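Local coordinates for protein separin (Saccharomyces cerevisiae, PDB 5U1T) that cleaves the MCD1/SCC1 subunit of cohesin as a caspase-like cysteine protease, releasing sister chromatids at the onset of anaphase, at residues L1034-L1039 against H1078-F1083. Numbering follows the deposited sequence.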
loop_
_atom_site.group_PDB
_atom_site.type_symbol
_atom_site.label_atom_id
_atom_site.label_comp_id
_atom_site.label_asym_id
_atom_site.label_seq_id
_atom_site.Cartn_x
_atom_site.Cartn_y
_atom_site.Cartn_z
ATOM N N LEU A 1034 -5.849 -24.486 13.866
ATOM C CA LEU A 1034 -7.222 -24.107 14.221
ATOM C C LEU A 1034 -7.343 -22.792 14.974
ATOM O O LEU A 1034 -6.518 -22.466 15.813
ATOM C CB LEU A 1034 -7.868 -25.208 15.048
ATOM C CG LEU A 1034 -7.891 -26.579 14.385
ATOM C CD1 LEU A 1034 -8.453 -27.659 15.312
ATOM C CD2 LEU A 1034 -8.708 -26.446 13.136
ATOM N N ASP A 1035 -8.379 -22.029 14.656
ATOM C CA ASP A 1035 -8.745 -20.894 15.484
ATOM C C ASP A 1035 -9.449 -21.446 16.709
ATOM O O ASP A 1035 -10.042 -22.529 16.646
ATOM C CB ASP A 1035 -9.650 -19.940 14.739
ATOM C CG ASP A 1035 -10.839 -20.637 14.158
ATOM O OD1 ASP A 1035 -10.677 -21.256 13.072
ATOM O OD2 ASP A 1035 -11.924 -20.606 14.796
ATOM N N ASN A 1036 -9.398 -20.716 17.816
ATOM C CA ASN A 1036 -9.922 -21.216 19.070
ATOM C C ASN A 1036 -11.371 -21.679 18.990
ATOM O O ASN A 1036 -11.714 -22.709 19.571
ATOM C CB ASN A 1036 -9.789 -20.166 20.164
ATOM C CG ASN A 1036 -9.729 -20.792 21.550
ATOM O OD1 ASN A 1036 -8.787 -21.530 21.866
ATOM N ND2 ASN A 1036 -10.740 -20.512 22.375
ATOM N N HIS A 1037 -12.213 -20.959 18.260
ATOM C CA HIS A 1037 -13.612 -21.341 18.191
ATOM C C HIS A 1037 -13.797 -22.665 17.428
ATOM O O HIS A 1037 -14.740 -23.408 17.679
ATOM C CB HIS A 1037 -14.443 -20.229 17.556
ATOM C CG HIS A 1037 -15.869 -20.608 17.303
ATOM N ND1 HIS A 1037 -16.838 -20.567 18.288
ATOM C CD2 HIS A 1037 -16.490 -21.045 16.183
ATOM C CE1 HIS A 1037 -17.992 -20.963 17.780
ATOM N NE2 HIS A 1037 -17.810 -21.246 16.500
ATOM N N GLU A 1038 -12.886 -22.952 16.499
ATOM C CA GLU A 1038 -12.909 -24.215 15.779
ATOM C C GLU A 1038 -12.340 -25.341 16.650
ATOM O O GLU A 1038 -12.788 -26.491 16.565
ATOM C CB GLU A 1038 -12.125 -24.114 14.464
ATOM C CG GLU A 1038 -12.192 -25.380 13.606
ATOM C CD GLU A 1038 -13.622 -25.744 13.191
ATOM O OE1 GLU A 1038 -14.471 -24.832 13.111
ATOM O OE2 GLU A 1038 -13.909 -26.940 12.953
ATOM N N LEU A 1039 -11.346 -25.007 17.473
ATOM C CA LEU A 1039 -10.746 -25.975 18.382
ATOM C C LEU A 1039 -11.799 -26.422 19.372
ATOM O O LEU A 1039 -11.786 -27.536 19.842
ATOM C CB LEU A 1039 -9.539 -25.383 19.115
ATOM C CG LEU A 1039 -8.844 -26.299 20.125
ATOM C CD1 LEU A 1039 -8.231 -27.522 19.456
ATOM C CD2 LEU A 1039 -7.799 -25.540 20.947
ATOM N N HIS A 1078 -7.873 -23.082 27.830
ATOM C CA HIS A 1078 -6.556 -22.644 28.235
ATOM C C HIS A 1078 -5.894 -21.667 27.228
ATOM O O HIS A 1078 -5.329 -20.642 27.626
ATOM C CB HIS A 1078 -5.688 -23.887 28.442
ATOM C CG HIS A 1078 -4.238 -23.595 28.657
ATOM N ND1 HIS A 1078 -3.769 -22.968 29.790
ATOM C CD2 HIS A 1078 -3.155 -23.855 27.890
ATOM C CE1 HIS A 1078 -2.453 -22.849 29.707
ATOM N NE2 HIS A 1078 -2.056 -23.385 28.567
ATOM N N MET A 1079 -5.971 -22.000 25.934
ATOM C CA MET A 1079 -5.307 -21.255 24.868
ATOM C C MET A 1079 -5.640 -19.753 24.832
ATOM O O MET A 1079 -4.750 -18.947 24.662
ATOM C CB MET A 1079 -5.627 -21.884 23.512
ATOM C CG MET A 1079 -4.985 -23.233 23.271
ATOM S SD MET A 1079 -3.230 -23.313 23.697
ATOM C CE MET A 1079 -2.407 -22.964 22.140
ATOM N N PRO A 1080 -6.913 -19.364 24.990
ATOM C CA PRO A 1080 -7.113 -17.914 25.011
ATOM C C PRO A 1080 -6.444 -17.229 26.198
ATOM O O PRO A 1080 -5.947 -16.125 26.049
ATOM C CB PRO A 1080 -8.630 -17.767 25.116
ATOM C CG PRO A 1080 -9.183 -19.081 24.719
ATOM C CD PRO A 1080 -8.186 -20.091 25.103
ATOM N N LEU A 1081 -6.438 -17.860 27.363
ATOM C CA LEU A 1081 -5.887 -17.214 28.551
ATOM C C LEU A 1081 -4.373 -17.079 28.449
ATOM O O LEU A 1081 -3.812 -16.060 28.821
ATOM C CB LEU A 1081 -6.280 -17.986 29.819
ATOM C CG LEU A 1081 -7.789 -18.050 30.067
ATOM C CD1 LEU A 1081 -8.158 -19.143 31.110
ATOM C CD2 LEU A 1081 -8.337 -16.701 30.487
ATOM N N LEU A 1082 -3.716 -18.106 27.935
ATOM C CA LEU A 1082 -2.278 -18.069 27.803
ATOM C C LEU A 1082 -1.875 -17.032 26.758
ATOM O O LEU A 1082 -0.916 -16.284 26.949
ATOM C CB LEU A 1082 -1.737 -19.440 27.429
ATOM C CG LEU A 1082 -0.223 -19.486 27.278
ATOM C CD1 LEU A 1082 0.496 -19.510 28.626
ATOM C CD2 LEU A 1082 0.150 -20.677 26.441
ATOM N N PHE A 1083 -2.609 -16.984 25.656
ATOM C CA PHE A 1083 -2.328 -15.995 24.624
ATOM C C PHE A 1083 -2.476 -14.600 25.201
ATOM O O PHE A 1083 -1.657 -13.726 24.937
ATOM C CB PHE A 1083 -3.244 -16.179 23.414
ATOM C CG PHE A 1083 -2.675 -17.087 22.376
ATOM C CD1 PHE A 1083 -1.357 -16.939 21.961
ATOM C CD2 PHE A 1083 -3.433 -18.101 21.827
ATOM C CE1 PHE A 1083 -0.817 -17.777 21.010
ATOM C CE2 PHE A 1083 -2.895 -18.939 20.872
ATOM C CZ PHE A 1083 -1.584 -18.776 20.465
#
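N1036 reaches from the first turn of helix 1036-1054 to P1080 on helix 1075-1088, and the two side chains meet roughly at a right angle. N1036 CG lies anti to the backbone N (chi1 -155°), which carries the carboxamide across to the proline ring. There N1036 ND2 approaches P1080 CG to 3.2 Å, while N1036 OD1 rests near P1080 CD at 3.6 Å and also touches M1079 CB at 3.6 Å. These are van der Waals contacts with carbons. Proline suits the spot because its ring offers a compact apolar surface to the amide. E1509, in a loop, touches both N1036 and P1080.

The apolar pair is L1039 CD2 with M1079 CG, at 4.3 Å, one turn further along the first helix; L1039 also touches L1075 and P1076. Methionine fits here since its flexible chain, bent at chi2 and chi3, touches with CB and CG and then turns off, and M1079 also packs on T1111 and E1114 of helix 1111-1127.

Polar bonds act within or beside the segments. D1035 is the N-cap, its OD2 accepting from E1038 N at 3.1 Å from above the carboxylate plane, so a short acid suits the start of this helix. The ring of P1080 closes its backbone N, so P1076 O lacks the usual helical donor four residues on, and N1036 ND2 donates to it instead. Were the amide lost to an alanine here, P1076 O would probably be left without this donor and a gap would open beside the proline ring.

The chemistry thus implies a small, buried helix-helix junction, 127 Å² in all, where the flat amide of one asparagine rests on the ring carbons of P1080 while its N-H serves P1076 O at the kink.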